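Local coordinates for anopheles gambiae adenosine kinase (Anopheles gambiae, PDB 3LOO), which catalyses the phosphorylation of adenosine to AMP with ATP as phosphate donor, as a member of the pfkB family of carbohydrate kinases, at residues 33-44 against 137-145. Residues are numbered along the deposited sequence; the frame is centred on the assembly and turned at random.
Sequences LLDISAVVEKDL and GTCAVLVTG. With B4P (bis(adenosine)-5'-tetraphosphate), chain D.
Asp35 and Cys139 sit side by side on parallel strands 33-39 and 137-144, their side chains on the face that receives the bound dinucleotide. Asp35 can be followed outward: CB lies 4.0 Å from Cys139 O, with Val141 CG2 almost as close, CG sits between that methyl and the ribose hydroxyls, and the carboxylate divides its work. Its OD1 passes 3.5 Å from Cys139 CB. The hydrogen bond from ribose O2E of the dinucleotide to Asp35 OD1 measures 2.6 Å; OD2 accepts one from O3E, also at 2.6 Å, and takes a second from Asn313. Two adjacent hydroxyls gripped by two oxygens fix the rotation of the carboxylate. With its sulfur anti to the backbone N (chi1 179°), Cys139 brings SG to 3.6 Å from the adenine carbon C8A, while Leu33 CD2 touches C2A of the same base.

Seven backbone hydrogen bonds, from Leu34 N to Gly137 O through Val40 N to Val143 O, set the parallel register. On the other face, Ile36 CD1 reaches Thr138 CB at 3.9 Å, and Leu34 and Thr138 both meet Tyr111 of helix 110-122. At the far end of the ladder, Val40 CG2 meets Leu142 CB, and past it Lys42 CE lies 3.6 Å from Thr144 CG2. Strand 76-80 lies against 33-39 as an edge, and 147-153 against 137-144, both antiparallel, in the small lid sheet typical of pfkB-family kinases, whose inner face here meets one adenosine moiety, consistent with the adenosine site.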
loop_
_atom_site.group_PDB
_atom_site.type_symbol
_atom_site.label_atom_id
_atom_site.label_comp_id
_atom_site.label_asym_id
_atom_site.label_seq_id
_atom_site.Cartn_x
_atom_site.Cartn_y
_atom_site.Cartn_z
ATOM N N LEU A 33 7.709 -7.685 0.256
ATOM C CA LEU A 33 8.829 -7.570 -0.620
ATOM C C LEU A 33 9.979 -6.943 0.163
ATOM O O LEU A 33 9.745 -6.073 1.016
ATOM C CB LEU A 33 8.450 -6.617 -1.770
ATOM C CG LEU A 33 7.903 -6.991 -3.157
ATOM C CD1 LEU A 33 7.183 -8.293 -3.276
ATOM C CD2 LEU A 33 7.187 -5.807 -3.844
ATOM N N LEU A 34 11.204 -7.371 -0.149
ATOM C CA LEU A 34 12.397 -6.738 0.390
ATOM C C LEU A 34 12.828 -5.699 -0.634
ATOM O O LEU A 34 13.069 -6.042 -1.804
ATOM C CB LEU A 34 13.512 -7.778 0.599
ATOM C CG LEU A 34 14.855 -7.264 1.205
ATOM C CD1 LEU A 34 14.699 -6.622 2.624
ATOM C CD2 LEU A 34 15.929 -8.378 1.255
ATOM N N ASP A 35 12.948 -4.441 -0.201
ATOM C CA ASP A 35 13.413 -3.396 -1.083
ATOM C C ASP A 35 14.933 -3.461 -1.182
ATOM O O ASP A 35 15.635 -3.636 -0.160
ATOM C CB ASP A 35 12.971 -2.004 -0.592
ATOM C CG ASP A 35 11.448 -1.755 -0.738
ATOM O OD1 ASP A 35 10.734 -2.553 -1.405
ATOM O OD2 ASP A 35 10.978 -0.718 -0.199
ATOM N N ILE A 36 15.421 -3.292 -2.415
ATOM C CA ILE A 36 16.844 -3.179 -2.688
ATOM C C ILE A 36 17.072 -1.786 -3.270
ATOM O O ILE A 36 16.735 -1.492 -4.414
ATOM C CB ILE A 36 17.326 -4.310 -3.633
ATOM C CG1 ILE A 36 16.967 -5.665 -3.058
ATOM C CG2 ILE A 36 18.823 -4.231 -3.884
ATOM C CD1 ILE A 36 17.193 -6.798 -4.015
ATOM N N SER A 37 17.661 -0.932 -2.456
ATOM C CA SER A 37 17.637 0.486 -2.701
ATOM C C SER A 37 19.020 1.024 -2.997
ATOM O O SER A 37 19.927 0.758 -2.247
ATOM C CB SER A 37 17.097 1.180 -1.456
ATOM O OG SER A 37 16.850 2.544 -1.757
ATOM N N ALA A 38 19.175 1.813 -4.053
ATOM C CA ALA A 38 20.487 2.399 -4.375
ATOM C C ALA A 38 20.411 3.699 -5.151
ATOM O O ALA A 38 19.418 4.001 -5.835
ATOM C CB ALA A 38 21.396 1.378 -5.130
ATOM N N VAL A 39 21.483 4.474 -5.037
ATOM C CA VAL A 39 21.679 5.626 -5.890
ATOM C C VAL A 39 22.299 5.153 -7.194
ATOM O O VAL A 39 23.276 4.413 -7.206
ATOM C CB VAL A 39 22.524 6.715 -5.182
ATOM C CG1 VAL A 39 22.960 7.819 -6.180
ATOM C CG2 VAL A 39 21.708 7.288 -4.032
ATOM N N VAL A 40 21.697 5.538 -8.308
ATOM C CA VAL A 40 22.232 5.141 -9.598
ATOM C C VAL A 40 22.104 6.301 -10.558
ATOM O O VAL A 40 21.451 7.302 -10.234
ATOM C CB VAL A 40 21.489 3.889 -10.178
ATOM C CG1 VAL A 40 21.362 2.790 -9.131
ATOM C CG2 VAL A 40 20.130 4.262 -10.759
ATOM N N GLU A 41 22.698 6.154 -11.745
ATOM C CA GLU A 41 22.557 7.156 -12.816
ATOM C C GLU A 41 21.778 6.605 -14.007
ATOM O O GLU A 41 21.530 5.395 -14.076
ATOM C CB GLU A 41 23.937 7.705 -13.222
ATOM C CG GLU A 41 24.457 8.754 -12.229
ATOM C CD GLU A 41 25.895 9.210 -12.500
ATOM O OE1 GLU A 41 26.148 9.873 -13.531
ATOM O OE2 GLU A 41 26.770 8.928 -11.654
ATOM N N LYS A 42 21.422 7.488 -14.947
ATOM C CA LYS A 42 20.528 7.164 -16.077
ATOM C C LYS A 42 20.944 5.982 -16.922
ATOM O O LYS A 42 20.081 5.286 -17.460
ATOM C CB LYS A 42 20.335 8.362 -17.008
ATOM C CG LYS A 42 19.211 9.279 -16.601
ATOM C CD LYS A 42 19.706 10.583 -15.975
ATOM C CE LYS A 42 18.571 11.288 -15.213
ATOM N NZ LYS A 42 17.213 10.782 -15.626
ATOM N N ASP A 43 22.258 5.749 -17.048
ATOM C CA ASP A 43 22.734 4.615 -17.837
ATOM C C ASP A 43 22.250 3.306 -17.257
ATOM O O ASP A 43 21.991 2.355 -17.999
ATOM C CB ASP A 43 24.268 4.612 -17.988
ATOM C CG ASP A 43 24.985 4.771 -16.655
ATOM O OD1 ASP A 43 26.094 4.204 -16.513
ATOM O OD2 ASP A 43 24.438 5.460 -15.757
ATOM N N LEU A 44 22.117 3.237 -15.934
ATOM C CA LEU A 44 21.522 2.027 -15.346
ATOM C C LEU A 44 20.051 1.875 -15.764
ATOM O O LEU A 44 19.645 0.822 -16.209
ATOM C CB LEU A 44 21.714 1.948 -13.827
ATOM C CG LEU A 44 21.201 0.641 -13.221
ATOM C CD1 LEU A 44 22.059 -0.530 -13.647
ATOM C CD2 LEU A 44 21.206 0.759 -11.736
ATOM N N GLY A 137 10.000 -12.084 -2.804
ATOM C CA GLY A 137 9.980 -11.038 -3.806
ATOM C C GLY A 137 10.784 -9.848 -3.323
ATOM O O GLY A 137 11.021 -9.681 -2.116
ATOM N N THR A 138 11.210 -9.020 -4.274
ATOM C CA THR A 138 12.029 -7.877 -3.981
ATOM C C THR A 138 11.518 -6.736 -4.845
ATOM O O THR A 138 10.789 -6.963 -5.837
ATOM C CB THR A 138 13.535 -8.126 -4.330
ATOM O OG1 THR A 138 13.678 -8.437 -5.732
ATOM C CG2 THR A 138 14.123 -9.256 -3.501
ATOM N N CYS A 139 11.916 -5.522 -4.497
ATOM C CA CYS A 139 11.577 -4.383 -5.316
ATOM C C CYS A 139 12.824 -3.519 -5.433
ATOM O O CYS A 139 13.355 -3.078 -4.421
ATOM C CB CYS A 139 10.407 -3.568 -4.701
ATOM S SG CYS A 139 9.958 -2.103 -5.697
ATOM N N ALA A 140 13.308 -3.333 -6.663
ATOM C CA ALA A 140 14.381 -2.394 -6.943
ATOM C C ALA A 140 13.845 -1.004 -6.708
ATOM O O ALA A 140 12.775 -0.656 -7.231
ATOM C CB ALA A 140 14.856 -2.549 -8.417
ATOM N N VAL A 141 14.569 -0.205 -5.923
ATOM C CA VAL A 141 14.218 1.193 -5.707
ATOM C C VAL A 141 15.432 2.013 -6.146
ATOM O O VAL A 141 16.436 2.084 -5.427
ATOM C CB VAL A 141 13.941 1.493 -4.219
ATOM C CG1 VAL A 141 13.672 2.984 -4.019
ATOM C CG2 VAL A 141 12.774 0.651 -3.657
ATOM N N LEU A 142 15.362 2.593 -7.340
ATOM C CA LEU A 142 16.504 3.275 -7.938
ATOM C C LEU A 142 16.345 4.766 -7.784
ATOM O O LEU A 142 15.361 5.339 -8.251
ATOM C CB LEU A 142 16.617 2.916 -9.425
ATOM C CG LEU A 142 16.604 1.429 -9.735
ATOM C CD1 LEU A 142 16.902 1.186 -11.195
ATOM C CD2 LEU A 142 17.632 0.731 -8.857
ATOM N N VAL A 143 17.315 5.387 -7.124
ATOM C CA VAL A 143 17.300 6.831 -6.902
ATOM C C VAL A 143 18.226 7.537 -7.906
ATOM O O VAL A 143 19.429 7.239 -7.984
ATOM C CB VAL A 143 17.718 7.162 -5.457
ATOM C CG1 VAL A 143 17.910 8.662 -5.283
ATOM C CG2 VAL A 143 16.697 6.615 -4.486
ATOM N N THR A 144 17.646 8.437 -8.696
ATOM C CA THR A 144 18.392 9.242 -9.665
ATOM C C THR A 144 17.957 10.687 -9.489
ATOM O O THR A 144 16.799 11.031 -9.774
ATOM C CB THR A 144 18.131 8.816 -11.106
ATOM O OG1 THR A 144 18.577 7.465 -11.296
ATOM C CG2 THR A 144 18.906 9.704 -12.047
ATOM N N GLY A 145 18.892 11.512 -9.012
ATOM C CA GLY A 145 18.601 12.891 -8.623
ATOM C C GLY A 145 17.529 12.868 -7.554
ATOM O O GLY A 145 17.696 12.200 -6.538
HETATM P PA B4P D . 7.121 4.922 -3.012
HETATM O O1A B4P D . 8.359 5.344 -2.236
HETATM O O2A B4P D . 7.219 4.902 -4.537
HETATM O O3A B4P D . 6.019 6.048 -2.709
HETATM P PB B4P D . 4.609 5.681 -2.063
HETATM O O1B B4P D . 4.760 5.237 -0.606
HETATM O O2B B4P D . 3.722 4.883 -3.004
HETATM O O3B B4P D . 4.330 7.320 -2.103
HETATM P PG B4P D . 3.158 8.105 -2.880
HETATM O O1G B4P D . 3.593 8.587 -4.222
HETATM O O2G B4P D . 1.952 7.186 -2.886
HETATM O O3G B4P D . 2.827 9.352 -1.932
HETATM P PD B4P D . 3.101 10.930 -2.125
HETATM O O1D B4P D . 4.425 11.092 -2.775
HETATM O O2D B4P D . 1.897 11.652 -2.664
HETATM O O5E B4P D . 6.549 3.511 -2.445
HETATM C C5E B4P D . 7.592 2.595 -2.195
HETATM C C4E B4P D . 7.132 1.208 -1.847
HETATM O O4E B4P D . 6.327 0.614 -2.865
HETATM C C3E B4P D . 8.349 0.328 -1.766
HETATM O O3E B4P D . 8.567 0.125 -0.356
HETATM C C2E B4P D . 7.939 -0.976 -2.440
HETATM O O2E B4P D . 8.186 -2.160 -1.671
HETATM C C1E B4P D . 6.441 -0.780 -2.741
HETATM N N9A B4P D . 6.097 -1.437 -4.015
HETATM C C8A B4P D . 6.521 -1.121 -5.274
HETATM N N7A B4P D . 5.956 -2.008 -6.144
HETATM C C5A B4P D . 5.204 -2.905 -5.440
HETATM C C6A B4P D . 4.401 -4.009 -5.769
HETATM N N6A B4P D . 4.252 -4.469 -7.050
HETATM N N1A B4P D . 3.783 -4.691 -4.772
HETATM C C2A B4P D . 3.886 -4.293 -3.479
HETATM N N3A B4P D . 4.637 -3.233 -3.141
HETATM C C4A B4P D . 5.291 -2.523 -4.097
HETATM O O5F B4P D . 3.303 11.314 -0.582
HETATM C C5F B4P D . 2.411 10.862 0.431
HETATM C C4F B4P D . 2.610 11.790 1.628
HETATM O O4F B4P D . 4.002 11.955 1.954
HETATM C C3F B4P D . 2.168 13.205 1.300
HETATM O O3F B4P D . 0.754 13.301 1.413
HETATM C C2F B4P D . 2.922 14.023 2.330
HETATM O O2F B4P D . 2.224 14.015 3.591
HETATM C C1F B4P D . 4.268 13.281 2.430
HETATM N N9B B4P D . 5.216 13.945 1.480
HETATM C C8B B4P D . 5.560 13.492 0.258
HETATM N N7B B4P D . 6.428 14.339 -0.348
HETATM C C5B B4P D . 6.662 15.373 0.486
HETATM C C6B B4P D . 7.425 16.538 0.436
HETATM N N6B B4P D . 8.167 16.793 -0.671
HETATM N N1B B4P D . 7.432 17.392 1.506
HETATM C C2B B4P D . 6.694 17.138 2.615
HETATM N N3B B4P D . 5.918 16.022 2.716
HETATM C C4B B4P D . 5.857 15.116 1.690
#